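PDB 2VOS: folylpolyglutamate synthase protein FOLC from Mycobacterium tuberculosis, which probably catalyses the ATP-dependent addition of glutamate to dihydropteroate and, successively, to tetrahydrofolate, giving dihydrofolate and folylpolyglutamates. Local coordinates for residues R92-T96 against F163-P167; A271-L277 against I289-G295; F398-T404 against R429-N435. All blocks are in the same frame, centred on the assembly; numbering follows the deposited sequence.

Contact 1. Residues R92-T96 against F163-P167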
# COMPACT_ATOMS: atom_id res chain seq x y z
N ARG A 92 -15.24 7.44 13.82
CA ARG A 92 -13.88 7.60 14.19
C ARG A 92 -13.16 6.38 13.72
O ARG A 92 -13.61 5.24 14.00
CB ARG A 92 -13.80 7.73 15.71
CG ARG A 92 -12.45 8.05 16.15
CD ARG A 92 -12.40 8.45 17.62
NE ARG A 92 -11.16 9.14 17.72
CZ ARG A 92 -10.43 9.17 18.81
NH1 ARG A 92 -9.31 9.85 18.80
NH2 ARG A 92 -10.88 8.55 19.90
N THR A 93 -12.08 6.57 12.95
CA THR A 93 -11.40 5.38 12.40
C THR A 93 -10.05 5.07 13.07
O THR A 93 -9.38 5.95 13.64
CB THR A 93 -11.04 5.57 10.90
OG1 THR A 93 -10.31 6.80 10.78
CG2 THR A 93 -12.32 5.60 10.03
N GLY A 94 -9.65 3.82 12.98
CA GLY A 94 -8.23 3.49 13.19
C GLY A 94 -7.83 2.80 11.90
O GLY A 94 -8.64 2.09 11.29
N ARG A 95 -6.58 2.98 11.47
CA ARG A 95 -6.15 2.37 10.25
C ARG A 95 -4.71 1.85 10.43
O ARG A 95 -3.82 2.55 10.97
CB ARG A 95 -6.18 3.40 9.08
CG ARG A 95 -5.44 2.85 7.86
CD ARG A 95 -5.63 3.72 6.61
NE ARG A 95 -5.64 5.19 6.86
CZ ARG A 95 -4.53 5.94 6.98
NH1 ARG A 95 -3.30 5.37 6.95
NH2 ARG A 95 -4.65 7.26 7.12
N THR A 96 -4.48 0.61 10.01
CA THR A 96 -3.14 0.10 10.07
C THR A 96 -2.76 -0.29 8.66
O THR A 96 -3.51 -0.98 7.94
CB THR A 96 -2.91 -1.00 11.15
OG1 THR A 96 -1.55 -1.43 11.10
CG2 THR A 96 -3.85 -2.20 11.03
N PHE A 163 -6.14 0.87 18.84
CA PHE A 163 -7.50 1.15 18.36
C PHE A 163 -8.49 1.03 19.53
O PHE A 163 -9.49 1.75 19.56
CB PHE A 163 -7.93 0.18 17.22
CG PHE A 163 -7.09 0.32 15.96
CD1 PHE A 163 -6.34 1.49 15.73
CD2 PHE A 163 -7.03 -0.73 15.03
CE1 PHE A 163 -5.58 1.60 14.55
CE2 PHE A 163 -6.29 -0.63 13.85
CZ PHE A 163 -5.56 0.52 13.61
N ALA A 164 -8.24 0.07 20.42
CA ALA A 164 -9.11 -0.09 21.62
C ALA A 164 -8.87 1.05 22.66
O ALA A 164 -9.81 1.47 23.33
CB ALA A 164 -8.89 -1.49 22.25
N ASP A 165 -7.61 1.49 22.81
CA ASP A 165 -7.25 2.64 23.66
C ASP A 165 -7.93 3.92 23.24
O ASP A 165 -8.19 4.77 24.09
CB ASP A 165 -5.73 2.93 23.58
CG ASP A 165 -4.88 1.85 24.28
OD1 ASP A 165 -5.42 1.09 25.13
OD2 ASP A 165 -3.67 1.76 23.98
N ALA A 166 -8.17 4.09 21.93
CA ALA A 166 -8.60 5.41 21.41
C ALA A 166 -9.93 5.93 21.99
O ALA A 166 -9.98 7.10 22.48
CB ALA A 166 -8.63 5.44 19.85
N PRO A 167 -11.03 5.17 21.85
CA PRO A 167 -11.25 4.00 21.03
C PRO A 167 -11.76 4.43 19.68
O PRO A 167 -12.13 5.57 19.53
CB PRO A 167 -12.41 3.26 21.75
CG PRO A 167 -13.18 4.34 22.39
CD PRO A 167 -12.24 5.52 22.63
O HOH W 1 -8.35 9.29 21.71
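Phe163, toward the C-terminal part of helix 151-165, lays its ring against the backbone of strand 93-96, a helix-on-sheet packing on the mixed sheet of the P-loop-type, ADP-binding part of the chain. With CG anti to its own carbonyl carbon (chi1 -64°), the ring reaches the strand although its CB does not point there. Gly94 CA sits over one ring face, 4.0 Å from the centroid and 28° off the normal, a CH-pi contact. CE1 of Phe163 comes within 3.5 Å of Gly94 CA, so the ring rests directly on the strand backbone. Farther along the strand the ring is met at its edge: Thr96 N lies near the ring plane, 3.8 Å from CZ of Phe163, and the Thr96 side chain crosses that of Phe163 at about a right angle. Ile108 and Ile110 of the adjacent strand and Ala171 of strand 170-174 also touch the ring.

At the other end Arg92 stretches out from CG to NE and brings its guanidinium alongside Ala166 and Pro167, one face covered by Ala166 CB. Its NH2 makes two weak, bent bonds, to Ala166 O (3.1 Å, 135° at the hydrogen) and Pro167 O (3.3 Å), the first being the carbonyl of the cis peptide before Pro167. NH1 forms a salt bridge with Asp111 and also reaches a water, 3.1 Å away, which donates to Ala166 O at 2.8 Å.

Contact 2. Residues A271-L277 against I289-G295; sequences AVGGQVL and IYLPLHG
Gln275 and Leu291 form a hydrogen-bonded antiparallel pair, Val276 and Tyr290 a non-hydrogen-bonded one, and Leu277 and Ile289 again a hydrogen-bonded one, on strand axes that approach to 4.6 Å at 160°. Gln275 projects from the same face as Leu277, Ile289 and Leu291, and its chain runs on extended beyond CG to the segment that follows the partner strand. There NE2 donates twice, to Leu293 O at 2.8 Å and to Gly295 O at 2.9 Å, both bonds nearly straight. Both acceptors lie in the amide plane, whereas NE2 stands above each carbonyl plane; with OE1 accepting from Arg268, three bonds fix the rotation of the amide.

The strands are the two arms of a beta hairpin, 274-281 with 284-291, in the three-stranded antiparallel sheet of the Mur ligase middle domain. Helices 296-312 and 323-331 cover its Leu277-Ile289 face, where the CB atoms of these two residues are 4.1 Å apart.

On the other face Tyr290, its CG anti to the backbone N (chi1 175°), runs toward the type II turn Ala271-Gly274. Its OH donates in the carbonyl plane, on a lone pair, to Val272 O at 2.8 Å. Val276 CG2 and Ala271 CB meet the edge of the ring, each near its plane. At the end of the turn, one water donates to Gly274 O and lies in the plane of the His294 ring, 2.7 Å from ND1.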
# COMPACT_ATOMS: atom_id res chain seq x y z
N ALA A 271 -8.23 15.65 -14.69
CA ALA A 271 -8.58 16.96 -14.17
C ALA A 271 -7.30 17.54 -13.56
O ALA A 271 -6.37 16.80 -13.23
CB ALA A 271 -9.63 16.82 -13.09
N VAL A 272 -7.25 18.85 -13.42
CA VAL A 272 -6.13 19.48 -12.70
C VAL A 272 -6.03 18.85 -11.31
O VAL A 272 -6.99 18.87 -10.52
CB VAL A 272 -6.30 21.02 -12.59
CG1 VAL A 272 -5.24 21.64 -11.63
CG2 VAL A 272 -6.08 21.70 -13.96
N GLY A 273 -4.86 18.25 -11.05
CA GLY A 273 -4.56 17.64 -9.74
C GLY A 273 -5.01 16.19 -9.60
O GLY A 273 -4.76 15.56 -8.56
N GLY A 274 -5.64 15.60 -10.63
CA GLY A 274 -6.18 14.26 -10.42
C GLY A 274 -7.17 13.86 -11.48
O GLY A 274 -6.81 13.77 -12.66
N GLN A 275 -8.43 13.57 -11.07
CA GLN A 275 -9.41 13.10 -12.03
C GLN A 275 -10.82 13.26 -11.45
O GLN A 275 -10.98 13.38 -10.25
CB GLN A 275 -9.20 11.60 -12.31
CG GLN A 275 -9.05 10.73 -11.06
CD GLN A 275 -8.45 9.35 -11.37
OE1 GLN A 275 -9.09 8.55 -12.10
NE2 GLN A 275 -7.22 9.06 -10.86
N VAL A 276 -11.82 13.25 -12.32
CA VAL A 276 -13.18 13.35 -11.87
C VAL A 276 -13.87 12.05 -12.30
O VAL A 276 -13.73 11.63 -13.45
CB VAL A 276 -13.85 14.55 -12.53
CG1 VAL A 276 -15.36 14.54 -12.17
CG2 VAL A 276 -13.18 15.90 -12.03
N LEU A 277 -14.61 11.43 -11.40
CA LEU A 277 -15.21 10.12 -11.62
C LEU A 277 -16.72 10.12 -11.52
O LEU A 277 -17.32 10.86 -10.75
CB LEU A 277 -14.66 9.12 -10.53
CG LEU A 277 -13.12 9.14 -10.38
CD1 LEU A 277 -12.67 8.21 -9.18
CD2 LEU A 277 -12.48 8.68 -11.65
N ILE A 289 -17.30 13.00 -8.61
CA ILE A 289 -16.33 12.71 -7.60
C ILE A 289 -14.95 13.22 -8.06
O ILE A 289 -14.39 12.71 -9.04
CB ILE A 289 -16.26 11.23 -7.34
CG1 ILE A 289 -17.57 10.80 -6.66
CG2 ILE A 289 -15.06 10.92 -6.39
CD1 ILE A 289 -17.77 9.30 -6.67
N TYR A 290 -14.42 14.23 -7.36
CA TYR A 290 -13.06 14.64 -7.63
C TYR A 290 -12.11 13.85 -6.76
O TYR A 290 -12.26 13.84 -5.52
CB TYR A 290 -12.89 16.16 -7.42
CG TYR A 290 -11.42 16.57 -7.57
CD1 TYR A 290 -10.83 16.68 -8.83
CD2 TYR A 290 -10.63 16.85 -6.46
CE1 TYR A 290 -9.47 17.06 -8.98
CE2 TYR A 290 -9.22 17.23 -6.60
CZ TYR A 290 -8.68 17.31 -7.87
OH TYR A 290 -7.35 17.71 -8.05
N LEU A 291 -11.15 13.16 -7.38
CA LEU A 291 -10.17 12.40 -6.60
C LEU A 291 -8.81 13.04 -6.87
O LEU A 291 -8.38 13.08 -8.04
CB LEU A 291 -10.15 10.95 -7.11
CG LEU A 291 -9.15 10.05 -6.37
CD1 LEU A 291 -9.62 9.78 -4.94
CD2 LEU A 291 -9.01 8.75 -7.13
N PRO A 292 -8.14 13.60 -5.84
CA PRO A 292 -6.87 14.27 -6.15
C PRO A 292 -5.65 13.28 -6.29
O PRO A 292 -4.61 13.47 -5.64
CB PRO A 292 -6.67 15.21 -4.96
CG PRO A 292 -7.25 14.39 -3.76
CD PRO A 292 -8.46 13.63 -4.40
N LEU A 293 -5.79 12.23 -7.11
CA LEU A 293 -4.70 11.28 -7.31
C LEU A 293 -4.69 11.01 -8.82
O LEU A 293 -5.75 11.02 -9.48
CB LEU A 293 -4.98 9.94 -6.58
CG LEU A 293 -5.07 9.96 -5.07
CD1 LEU A 293 -5.40 8.57 -4.54
CD2 LEU A 293 -3.72 10.48 -4.49
N HIS A 294 -3.52 10.71 -9.34
CA HIS A 294 -3.33 10.45 -10.73
C HIS A 294 -3.42 8.93 -10.95
O HIS A 294 -3.03 8.13 -10.11
CB HIS A 294 -1.95 10.94 -11.17
CG HIS A 294 -1.68 12.39 -10.90
ND1 HIS A 294 -2.38 13.42 -11.52
CD2 HIS A 294 -0.75 12.99 -10.11
CE1 HIS A 294 -1.92 14.58 -11.08
NE2 HIS A 294 -0.93 14.35 -10.23
N GLY A 295 -3.91 8.55 -12.12
CA GLY A 295 -3.83 7.16 -12.54
C GLY A 295 -5.19 6.50 -12.69
O GLY A 295 -6.04 6.62 -11.80
O HOH W 2 -3.29 16.28 -6.59
O HOH W 3 -4.31 13.28 -13.47

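Contact 3. Residues F398-T404 against R429-N435; sequences FDSVVVT and RVRTAEN
Arg429 grips the residues leading into strand 400-403 through the edge of its guanidinium: NE donates to Asp399 O at 2.9 Å and NH2 to Phe398 O at 2.8 Å, both oxygens lying near the guanidinium plane. The bend at chi3 (61°) turns the group back along the neighbouring chain. These bonds lie at the start of a parallel strand pairing within the beta-alpha-beta unit 400-403, 414-425, 430-432 of the glutamate ligase domain, with axes at 22°. Four backbone bonds alternate between the strands, from Val401 N to Arg429 O through to Ala433 N to Val403 O.

On one face Val401 and Val430 lie side by side, CG1 to CG2 4.1 Å, and Val403 CG2 packs 3.8 Å from Thr432 CG2; the connecting helix 414-425 covers Val403 and Thr432. On the other, Val402 CG1 touches Ala433 CB, and helix 436-451 packs over Val402.

Farther out, Glu395 forms a salt bridge with Arg429 NH1, while Asp399 OD2 accepts from Leu375 N of the next strand. Asn435 is the N-cap of helix 436-451, its OD1 accepting from Asp438 N. Two residues before this N-cap, Ala433 O accepts from Thr404 OG1 at 2.7 Å, the donor standing 50° out of the carbonyl plane.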
# COMPACT_ATOMS: atom_id res chain seq x y z
N PHE A 398 10.73 6.09 -19.71
CA PHE A 398 11.94 6.74 -19.16
C PHE A 398 12.96 6.84 -20.31
O PHE A 398 13.50 5.80 -20.81
CB PHE A 398 12.57 5.93 -17.99
CG PHE A 398 11.74 5.91 -16.69
CD1 PHE A 398 10.67 6.75 -16.52
CD2 PHE A 398 12.11 5.06 -15.62
CE1 PHE A 398 9.94 6.75 -15.35
CE2 PHE A 398 11.38 5.04 -14.42
CZ PHE A 398 10.30 5.89 -14.28
N ASP A 399 13.29 8.07 -20.68
CA ASP A 399 14.33 8.27 -21.68
C ASP A 399 15.65 7.68 -21.20
O ASP A 399 16.45 7.11 -21.99
CB ASP A 399 14.48 9.78 -21.93
CG ASP A 399 13.28 10.32 -22.61
OD1 ASP A 399 13.25 10.15 -23.86
OD2 ASP A 399 12.33 10.79 -21.91
N SER A 400 15.92 7.87 -19.90
CA SER A 400 17.02 7.13 -19.30
C SER A 400 16.75 6.83 -17.86
O SER A 400 15.78 7.34 -17.28
CB SER A 400 18.39 7.82 -19.50
OG SER A 400 18.47 8.99 -18.74
N VAL A 401 17.62 6.05 -17.25
CA VAL A 401 17.43 5.69 -15.87
C VAL A 401 18.76 5.83 -15.11
O VAL A 401 19.84 5.57 -15.68
CB VAL A 401 16.79 4.29 -15.81
CG1 VAL A 401 17.74 3.21 -16.46
CG2 VAL A 401 16.36 3.95 -14.40
N VAL A 402 18.69 6.29 -13.87
CA VAL A 402 19.85 6.28 -12.96
C VAL A 402 19.53 5.23 -11.91
O VAL A 402 18.55 5.36 -11.19
CB VAL A 402 19.97 7.65 -12.22
CG1 VAL A 402 21.29 7.69 -11.39
CG2 VAL A 402 19.92 8.81 -13.24
N VAL A 403 20.35 4.18 -11.84
CA VAL A 403 20.14 3.11 -10.88
C VAL A 403 21.01 3.33 -9.67
O VAL A 403 22.14 3.82 -9.78
CB VAL A 403 20.42 1.72 -11.49
CG1 VAL A 403 19.47 1.43 -12.66
CG2 VAL A 403 21.81 1.64 -11.99
N THR A 404 20.48 3.01 -8.50
CA THR A 404 21.17 3.27 -7.27
C THR A 404 20.73 2.26 -6.21
O THR A 404 20.20 1.19 -6.54
CB THR A 404 20.98 4.79 -6.83
OG1 THR A 404 21.81 5.07 -5.70
CG2 THR A 404 19.55 5.10 -6.48
N ARG A 429 21.47 4.34 -22.09
CA ARG A 429 20.39 5.00 -21.34
C ARG A 429 20.44 4.72 -19.84
O ARG A 429 19.44 4.94 -19.08
CB ARG A 429 19.04 4.59 -21.94
CG ARG A 429 18.88 5.01 -23.39
CD ARG A 429 17.70 4.28 -24.01
NE ARG A 429 16.43 4.57 -23.33
CZ ARG A 429 15.34 3.83 -23.52
NH1 ARG A 429 15.38 2.78 -24.36
NH2 ARG A 429 14.19 4.12 -22.90
N VAL A 430 21.58 4.23 -19.39
CA VAL A 430 21.71 3.83 -17.99
C VAL A 430 22.85 4.56 -17.30
O VAL A 430 23.95 4.65 -17.84
CB VAL A 430 21.93 2.29 -17.83
CG1 VAL A 430 21.99 1.92 -16.30
CG2 VAL A 430 20.84 1.49 -18.59
N ARG A 431 22.60 5.08 -16.12
CA ARG A 431 23.68 5.64 -15.32
C ARG A 431 23.59 5.08 -13.92
O ARG A 431 22.54 4.54 -13.53
CB ARG A 431 23.62 7.17 -15.36
CG ARG A 431 24.12 7.65 -16.74
CD ARG A 431 24.15 9.18 -16.83
NE ARG A 431 24.66 9.72 -18.11
CZ ARG A 431 24.11 9.48 -19.32
NH1 ARG A 431 23.04 8.68 -19.45
NH2 ARG A 431 24.63 10.05 -20.39
N THR A 432 24.65 5.21 -13.14
CA THR A 432 24.66 4.68 -11.78
C THR A 432 25.03 5.77 -10.79
O THR A 432 25.69 6.75 -11.14
CB THR A 432 25.71 3.53 -11.62
OG1 THR A 432 27.00 4.06 -11.82
CG2 THR A 432 25.46 2.34 -12.56
N ALA A 433 24.62 5.62 -9.54
CA ALA A 433 25.04 6.55 -8.50
C ALA A 433 25.05 5.76 -7.19
O ALA A 433 24.20 4.90 -6.99
CB ALA A 433 24.06 7.76 -8.40
N GLU A 434 25.99 6.09 -6.31
CA GLU A 434 26.22 5.30 -5.09
C GLU A 434 25.06 5.40 -4.12
O GLU A 434 24.83 4.47 -3.33
CB GLU A 434 27.51 5.73 -4.39
CG GLU A 434 28.81 5.52 -5.22
CD GLU A 434 30.10 5.80 -4.41
OE1 GLU A 434 30.05 5.78 -3.15
OE2 GLU A 434 31.16 6.04 -5.03
N ASN A 435 24.34 6.53 -4.14
CA ASN A 435 23.23 6.69 -3.21
C ASN A 435 22.16 7.59 -3.83
O ASN A 435 22.35 8.22 -4.89
CB ASN A 435 23.72 7.26 -1.87
CG ASN A 435 24.36 8.62 -2.02
OD1 ASN A 435 23.74 9.54 -2.56
ND2 ASN A 435 25.59 8.75 -1.58

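Along the chain the three contacts follow in series, none enclosing another. Contact 1 belongs to the eight-stranded mixed sheet, contact 2 to the separate three-stranded antiparallel sheet, and contact 3 to the six-stranded sheet of the glutamate ligase domain, where it pairs edge strand 430-432. Contacts 1 and 3 lie on opposite sides of the chain's centre, their own centres about 42 Å apart; the centre of contact 2 is about 29 Å from that of contact 1 and about 30 Å from that of contact 3. Helix 75-88 packs on both Arg95 of contact 1 and Leu293 of contact 2. ADP lies about 8 Å from the Leu293 side chain and about 10 Å from that of Phe398, consistent with a nucleotide held between the two domains.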